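Local coordinates for arginyl-tRNA synthetase, putative (Plasmodium falciparum, PDB 5JLD), which probably attaches L-arginine to its cognate tRNA at the expense of ATP, as a monomeric class I aminoacyl-tRNA synthetase of the malaria parasite, at residues I350-L353 / T354-T358; K449-D452 / L453-H456; F526-I529 / L530-M533. One frame throughout, in Å; residues are numbered along the deposited sequence.

Interaction 1 of 3, residues I350-L353 / T354-T358; sequences IGQL and THFET
Gln352 and Phe356 meet one helical turn apart, and the backbone between them carries the first regular bond of helix 353-364: Phe356 N donates to Gln352 O at 3.0 Å. Glu357 N follows with Leu353 O at 2.8 Å. Between His355 N and the carbonyl one turn back, Gly351 O, a water is inserted; it accepts from His355 N at 2.9 Å and donates to Gly351 O at 2.7 Å, bridging the 3-10 segment and the helix. Further on, Thr354 O is gripped twice, by Thr358 N and by Thr358 OG1 (2.9 Å), the hydroxyl lying well above the carbonyl plane.

Gln352 runs beside Phe356, its OE1 at the ring edge, 3.5 Å from CE2, while NE2 is bound to Asp349. CD2 of the His355 imidazole lies over the centre of the Phe356 ring, and His355 NE2 is held by Asp328. A flexible amide suits the partly exposed position of Gln352, and a phenyl the buried one of Phe356, where it meets Tyr346. Leu353 CD1 lies against the Glu357 stem, 3.6 Å from CG. This is a strand-to-helix junction of the parallel Rossmann-like sheet of the class I catalytic domain, at the end of strand 343-349.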
loop_
_atom_site.group_PDB
_atom_site.type_symbol
_atom_site.label_atom_id
_atom_site.label_comp_id
_atom_site.label_asym_id
_atom_site.label_seq_id
_atom_site.Cartn_x
_atom_site.Cartn_y
_atom_site.Cartn_z
ATOM N N ILE A 350 -10.050 -6.496 -9.133
ATOM C CA ILE A 350 -11.049 -6.794 -8.117
ATOM C C ILE A 350 -11.840 -8.055 -8.491
ATOM O O ILE A 350 -12.259 -8.828 -7.622
ATOM C CB ILE A 350 -11.994 -5.563 -7.905
ATOM C CG1 ILE A 350 -12.859 -5.741 -6.654
ATOM C CG2 ILE A 350 -12.834 -5.292 -9.138
ATOM C CD1 ILE A 350 -12.060 -6.076 -5.401
ATOM N N GLY A 351 -11.959 -8.298 -9.792
ATOM C CA GLY A 351 -12.691 -9.441 -10.317
ATOM C C GLY A 351 -12.060 -10.799 -10.056
ATOM O O GLY A 351 -12.669 -11.838 -10.319
ATOM N N GLN A 352 -10.835 -10.811 -9.546
ATOM C CA GLN A 352 -10.216 -12.082 -9.186
ATOM C C GLN A 352 -10.470 -12.416 -7.724
ATOM O O GLN A 352 -10.130 -13.518 -7.277
ATOM C CB GLN A 352 -8.714 -12.059 -9.462
ATOM C CG GLN A 352 -8.364 -11.914 -10.930
ATOM C CD GLN A 352 -6.869 -11.960 -11.161
ATOM O OE1 GLN A 352 -6.223 -12.977 -10.907
ATOM N NE2 GLN A 352 -6.308 -10.853 -11.634
ATOM N N LEU A 353 -11.083 -11.473 -6.997
ATOM C CA LEU A 353 -11.318 -11.615 -5.545
ATOM C C LEU A 353 -11.816 -12.994 -5.123
ATOM O O LEU A 353 -11.172 -13.681 -4.331
ATOM C CB LEU A 353 -12.326 -10.561 -5.058
ATOM C CG LEU A 353 -12.869 -10.691 -3.623
ATOM C CD1 LEU A 353 -11.749 -10.802 -2.559
ATOM C CD2 LEU A 353 -13.822 -9.518 -3.294
ATOM N N THR A 354 -12.970 -13.378 -5.664
ATOM C CA THR A 354 -13.599 -14.655 -5.371
ATOM C C THR A 354 -12.601 -15.794 -5.566
ATOM O O THR A 354 -12.391 -16.627 -4.657
ATOM C CB THR A 354 -14.840 -14.866 -6.270
ATOM O OG1 THR A 354 -15.681 -13.708 -6.192
ATOM C CG2 THR A 354 -15.614 -16.104 -5.868
ATOM N N HIS A 355 -11.940 -15.774 -6.724
ATOM C CA HIS A 355 -10.921 -16.772 -7.043
ATOM C C HIS A 355 -9.958 -16.894 -5.875
ATOM O O HIS A 355 -9.804 -17.989 -5.311
ATOM C CB HIS A 355 -10.192 -16.389 -8.332
ATOM C CG HIS A 355 -8.981 -17.214 -8.616
ATOM N ND1 HIS A 355 -9.047 -18.470 -9.185
ATOM C CD2 HIS A 355 -7.667 -16.959 -8.409
ATOM C CE1 HIS A 355 -7.823 -18.949 -9.315
ATOM N NE2 HIS A 355 -6.969 -18.049 -8.861
ATOM N N PHE A 356 -9.393 -15.767 -5.426
ATOM C CA PHE A 356 -8.362 -15.893 -4.390
ATOM C C PHE A 356 -8.991 -16.261 -3.049
ATOM O O PHE A 356 -8.394 -17.018 -2.261
ATOM C CB PHE A 356 -7.491 -14.627 -4.290
ATOM C CG PHE A 356 -6.457 -14.553 -5.373
ATOM C CD1 PHE A 356 -5.305 -15.346 -5.303
ATOM C CD2 PHE A 356 -6.657 -13.761 -6.496
ATOM C CE1 PHE A 356 -4.352 -15.324 -6.322
ATOM C CE2 PHE A 356 -5.712 -13.733 -7.530
ATOM C CZ PHE A 356 -4.555 -14.513 -7.442
ATOM N N GLU A 357 -10.217 -15.806 -2.820
ATOM C CA GLU A 357 -10.893 -16.185 -1.592
ATOM C C GLU A 357 -11.086 -17.701 -1.628
ATOM O O GLU A 357 -10.850 -18.393 -0.623
ATOM C CB GLU A 357 -12.223 -15.431 -1.428
ATOM C CG GLU A 357 -12.023 -14.002 -0.958
ATOM C CD GLU A 357 -13.295 -13.345 -0.453
ATOM O OE1 GLU A 357 -14.329 -13.430 -1.150
ATOM O OE2 GLU A 357 -13.256 -12.751 0.649
ATOM N N THR A 358 -11.415 -18.220 -2.810
ATOM C CA THR A 358 -11.613 -19.671 -2.929
ATOM C C THR A 358 -10.286 -20.390 -2.683
ATOM O O THR A 358 -10.256 -21.496 -2.143
ATOM C CB THR A 358 -12.169 -20.099 -4.299
ATOM O OG1 THR A 358 -13.352 -19.352 -4.613
ATOM C CG2 THR A 358 -12.509 -21.587 -4.288
HETATM O O HOH W 1 -12.750 -14.221 -9.092
#

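Interaction 2 of 3, residues K449-D452 / L453-H456; sequences KYFD and LKQH
The rings of Tyr450 and Phe451 each receive a side chain from one turn later: Lys454 CB lies over a face of Tyr450, 4.2 Å from the ring centroid in a CH-pi contact, and Gln455 NE2 lies over a face of Phe451, toward its rim. This is the C-terminal end of helix 436-453, where the chain leaves for the loop before helix 465-469. Lysine suits the place because its long aliphatic stem can cross the phenol nearly at a right angle, with CD 3.7 Å from Tyr450 CE2, and then pass Phe451 before NZ reaches Asn474 O. Its CG sits between the backbone N and the carbonyl carbon (chi1 77°), which sends the chain outward across the Tyr450 ring. Tyr450 OH also binds Asn474, so one residue receives both polar ends.

Regular bonds continue from Leu453 N to Lys449 O and from Lys454 N to Tyr450 O; then Gln455 N turns back to Asp452 O at 3.1 Å. Asp452 forms a salt bridge with Arg153 and binds Tyr461, while Leu453 packs on helix 149-167. The Gln455 chain bends at chi2 (-80°), bringing its amide back to a helix carbonyl: NE2 donates to Phe451 O at 2.8 Å.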
loop_
_atom_site.group_PDB
_atom_site.type_symbol
_atom_site.label_atom_id
_atom_site.label_comp_id
_atom_site.label_asym_id
_atom_site.label_seq_id
_atom_site.Cartn_x
_atom_site.Cartn_y
_atom_site.Cartn_z
ATOM N N LYS A 449 1.845 8.324 -9.795
ATOM C CA LYS A 449 1.727 7.482 -8.599
ATOM C C LYS A 449 0.720 8.052 -7.616
ATOM O O LYS A 449 -0.145 7.312 -7.124
ATOM C CB LYS A 449 3.086 7.286 -7.912
ATOM C CG LYS A 449 4.071 6.432 -8.726
ATOM C CD LYS A 449 5.289 6.070 -7.905
ATOM C CE LYS A 449 6.356 5.331 -8.724
ATOM N NZ LYS A 449 7.466 4.904 -7.808
ATOM N N TYR A 450 0.828 9.355 -7.325
ATOM C CA TYR A 450 -0.107 9.991 -6.388
ATOM C C TYR A 450 -1.541 9.941 -6.888
ATOM O O TYR A 450 -2.450 9.598 -6.132
ATOM C CB TYR A 450 0.247 11.462 -6.110
ATOM C CG TYR A 450 -0.716 12.078 -5.115
ATOM C CD1 TYR A 450 -0.583 11.825 -3.750
ATOM C CD2 TYR A 450 -1.766 12.894 -5.534
ATOM C CE1 TYR A 450 -1.454 12.365 -2.831
ATOM C CE2 TYR A 450 -2.653 13.448 -4.619
ATOM C CZ TYR A 450 -2.488 13.182 -3.267
ATOM O OH TYR A 450 -3.356 13.714 -2.345
ATOM N N PHE A 451 -1.737 10.276 -8.162
ATOM C CA PHE A 451 -3.085 10.364 -8.698
ATOM C C PHE A 451 -3.723 9.000 -8.626
ATOM O O PHE A 451 -4.920 8.895 -8.372
ATOM C CB PHE A 451 -3.108 10.881 -10.134
ATOM C CG PHE A 451 -4.449 11.430 -10.558
ATOM C CD1 PHE A 451 -4.882 12.678 -10.114
ATOM C CD2 PHE A 451 -5.283 10.699 -11.398
ATOM C CE1 PHE A 451 -6.122 13.196 -10.511
ATOM C CE2 PHE A 451 -6.519 11.205 -11.800
ATOM C CZ PHE A 451 -6.942 12.455 -11.355
ATOM N N ASP A 452 -2.938 7.947 -8.825
ATOM C CA ASP A 452 -3.543 6.632 -8.664
ATOM C C ASP A 452 -3.816 6.301 -7.187
ATOM O O ASP A 452 -4.921 5.901 -6.827
ATOM C CB ASP A 452 -2.671 5.542 -9.283
ATOM C CG ASP A 452 -3.414 4.225 -9.415
ATOM O OD1 ASP A 452 -3.708 3.610 -8.353
ATOM O OD2 ASP A 452 -3.710 3.820 -10.578
ATOM N N LEU A 453 -2.812 6.454 -6.334
ATOM C CA LEU A 453 -2.945 5.982 -4.956
ATOM C C LEU A 453 -3.941 6.804 -4.134
ATOM O O LEU A 453 -4.438 6.316 -3.130
ATOM C CB LEU A 453 -1.579 5.958 -4.252
ATOM C CG LEU A 453 -0.585 4.932 -4.830
ATOM C CD1 LEU A 453 0.693 4.857 -3.996
ATOM C CD2 LEU A 453 -1.230 3.546 -4.950
ATOM N N LYS A 454 -4.261 8.027 -4.562
ATOM C CA LYS A 454 -5.227 8.835 -3.812
ATOM C C LYS A 454 -6.654 8.306 -4.005
ATOM O O LYS A 454 -7.527 8.561 -3.185
ATOM C CB LYS A 454 -5.147 10.309 -4.215
ATOM C CG LYS A 454 -5.807 10.629 -5.553
ATOM C CD LYS A 454 -5.977 12.120 -5.728
ATOM C CE LYS A 454 -6.790 12.448 -6.969
ATOM N NZ LYS A 454 -7.150 13.887 -7.004
ATOM N N GLN A 455 -6.886 7.565 -5.086
ATOM C CA GLN A 455 -8.189 6.943 -5.338
ATOM C C GLN A 455 -8.382 5.746 -4.420
ATOM O O GLN A 455 -7.422 5.022 -4.153
ATOM C CB GLN A 455 -8.309 6.470 -6.796
ATOM C CG GLN A 455 -7.564 7.303 -7.834
ATOM C CD GLN A 455 -8.309 8.570 -8.219
ATOM O OE1 GLN A 455 -9.508 8.694 -7.967
ATOM N NE2 GLN A 455 -7.605 9.512 -8.844
ATOM N N HIS A 456 -9.606 5.519 -3.952
ATOM C CA HIS A 456 -9.928 4.225 -3.360
ATOM C C HIS A 456 -9.523 3.154 -4.392
ATOM O O HIS A 456 -9.881 3.261 -5.569
ATOM C CB HIS A 456 -11.418 4.123 -3.012
ATOM C CG HIS A 456 -11.771 2.954 -2.140
ATOM N ND1 HIS A 456 -11.584 1.640 -2.533
ATOM C CD2 HIS A 456 -12.335 2.901 -0.910
ATOM C CE1 HIS A 456 -12.001 0.834 -1.573
ATOM N NE2 HIS A 456 -12.466 1.572 -0.578
#

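Interaction 3 of 3, residues F526-I529 / L530-M533; sequences FYYI and LKNM
Helix 522-532 runs out through Leu530 N bonded to Phe526 O at 3.0 Å, Asn532 N to Tyr528 O at 2.9 Å and Met533 N to Ile529 O at 2.7 Å, after which Met533, with positive phi (56°), turns the chain out of the helix.

Lys531 carries most of the side-chain contact. Its CD lies over one face of the Tyr527 ring, 4.2 Å from the centroid, a CH-pi contact displaced toward the rim. The chain then bends at chi3 (69°), which carries NZ along toward the phenol oxygen; the bond from Lys531 NZ to Tyr527 OH is weak, at 3.5 Å. Tyr528 lies alongside the same lysine, pointing the same way, its CE1 4.1 Å from Lys531 NZ. The two tyrosines also touch each other: CD2 of Tyr527 lies over the centre of the Tyr528 ring, while CE2 of Tyr528 is in the plane of the Tyr527 ring, at its edge. Tyrosine suits this partly exposed side, where its ring offers a face to a methylene chain; the pair also reaches helix 10-25, Tyr527 touching Lys12 and Tyr528 touching Thr11.

The buried side is apolar. Ile529 CG2 approaches Met533 SD at 4.3 Å, and the flexible methionine bends back so that its CE comes 3.5 Å from Ile529 O. Met533 also packs on helix 149-167 and strand 374-380, and Leu530 on Phe165. Asn532 OD1 accepts from Leu534 N, so a side chain takes up a backbone amide just beyond the helix.

The chemistry implies a divided helix end: on the more exposed side a lysine stem lies on a tyrosine face, the weak NZ-OH bond probably adding little; on the buried side Leu530 and Met533 are apolar, and the backbone bonds are common to both.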
loop_
_atom_site.group_PDB
_atom_site.type_symbol
_atom_site.label_atom_id
_atom_site.label_comp_id
_atom_site.label_asym_id
_atom_site.label_seq_id
_atom_site.Cartn_x
_atom_site.Cartn_y
_atom_site.Cartn_z
ATOM N N PHE A 526 -1.049 3.512 9.848
ATOM C CA PHE A 526 -0.442 2.198 9.687
ATOM C C PHE A 526 -1.283 1.146 10.384
ATOM O O PHE A 526 -1.521 0.056 9.836
ATOM C CB PHE A 526 0.986 2.213 10.208
ATOM C CG PHE A 526 1.880 3.095 9.401
ATOM C CD1 PHE A 526 2.516 2.610 8.267
ATOM C CD2 PHE A 526 2.039 4.432 9.737
ATOM C CE1 PHE A 526 3.322 3.435 7.497
ATOM C CE2 PHE A 526 2.844 5.268 8.969
ATOM C CZ PHE A 526 3.484 4.772 7.850
ATOM N N TYR A 527 -1.769 1.501 11.575
ATOM C CA TYR A 527 -2.700 0.640 12.295
ATOM C C TYR A 527 -3.866 0.202 11.399
ATOM O O TYR A 527 -4.221 -0.988 11.351
ATOM C CB TYR A 527 -3.217 1.361 13.545
ATOM C CG TYR A 527 -4.380 0.696 14.229
ATOM C CD1 TYR A 527 -4.206 -0.473 14.968
ATOM C CD2 TYR A 527 -5.660 1.243 14.148
ATOM C CE1 TYR A 527 -5.284 -1.087 15.614
ATOM C CE2 TYR A 527 -6.741 0.649 14.806
ATOM C CZ TYR A 527 -6.545 -0.514 15.531
ATOM O OH TYR A 527 -7.609 -1.110 16.157
ATOM N N TYR A 528 -4.455 1.137 10.662
ATOM C CA TYR A 528 -5.574 0.722 9.820
ATOM C C TYR A 528 -5.142 0.062 8.483
ATOM O O TYR A 528 -5.816 -0.847 7.988
ATOM C CB TYR A 528 -6.497 1.902 9.576
ATOM C CG TYR A 528 -7.411 2.168 10.760
ATOM C CD1 TYR A 528 -8.371 1.235 11.141
ATOM C CD2 TYR A 528 -7.304 3.341 11.507
ATOM C CE1 TYR A 528 -9.216 1.465 12.223
ATOM C CE2 TYR A 528 -8.150 3.587 12.592
ATOM C CZ TYR A 528 -9.102 2.642 12.941
ATOM O OH TYR A 528 -9.940 2.863 14.017
ATOM N N ILE A 529 -4.018 0.495 7.916
ATOM C CA ILE A 529 -3.519 -0.120 6.685
ATOM C C ILE A 529 -3.270 -1.617 6.887
ATOM O O ILE A 529 -3.670 -2.441 6.066
ATOM C CB ILE A 529 -2.232 0.554 6.200
ATOM C CG1 ILE A 529 -2.580 1.835 5.442
ATOM C CG2 ILE A 529 -1.470 -0.361 5.262
ATOM C CD1 ILE A 529 -1.379 2.536 4.827
ATOM N N LEU A 530 -2.632 -1.969 7.993
ATOM C CA LEU A 530 -2.390 -3.382 8.281
ATOM C C LEU A 530 -3.700 -4.181 8.277
ATOM O O LEU A 530 -3.719 -5.370 7.947
ATOM C CB LEU A 530 -1.691 -3.537 9.634
ATOM C CG LEU A 530 -0.252 -3.047 9.766
ATOM C CD1 LEU A 530 0.273 -3.433 11.147
ATOM C CD2 LEU A 530 0.656 -3.588 8.652
ATOM N N LYS A 531 -4.791 -3.508 8.630
ATOM C CA LYS A 531 -6.097 -4.145 8.734
ATOM C C LYS A 531 -6.835 -4.245 7.393
ATOM O O LYS A 531 -7.489 -5.242 7.124
ATOM C CB LYS A 531 -6.969 -3.389 9.748
ATOM C CG LYS A 531 -6.428 -3.472 11.177
ATOM C CD LYS A 531 -7.212 -2.607 12.145
ATOM C CE LYS A 531 -8.610 -3.156 12.372
ATOM N NZ LYS A 531 -9.328 -2.410 13.448
ATOM N N ASN A 532 -6.751 -3.217 6.559
ATOM C CA ASN A 532 -7.578 -3.211 5.349
ATOM C C ASN A 532 -6.825 -2.880 4.054
ATOM O O ASN A 532 -7.413 -2.897 2.976
ATOM C CB ASN A 532 -8.777 -2.237 5.532
ATOM C CG ASN A 532 -8.353 -0.803 5.872
ATOM O OD1 ASN A 532 -7.293 -0.322 5.459
ATOM N ND2 ASN A 532 -9.202 -0.108 6.627
ATOM N N MET A 533 -5.537 -2.551 4.170
ATOM C CA MET A 533 -4.705 -2.240 3.000
ATOM C C MET A 533 -5.246 -1.115 2.132
ATOM O O MET A 533 -4.991 -1.092 0.937
ATOM C CB MET A 533 -4.520 -3.492 2.127
ATOM C CG MET A 533 -3.600 -4.540 2.741
ATOM S SD MET A 533 -1.932 -3.920 2.979
ATOM C CE MET A 533 -1.563 -4.747 4.526
#

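From the N terminus the three contacts come in series, neither nesting nor crossing, and each joins neighbouring turns rather than closing a long loop. Interaction 1 starts helix 353-364 directly after strand 343-349 of the parallel sheet. Interaction 2, its centre about 22 Å away, finishes helix 436-453, still in the catalytic domain. Interaction 3 ends helix 522-532 in the anticodon-binding domain, about 17 Å from interaction 2 between centres. None touches another, yet helix 149-167 packs against both 2 and 3, through Leu453 on one hand and Phe526, Leu530 and Met533 on the other, so a catalytic-domain helix links the two helix ends.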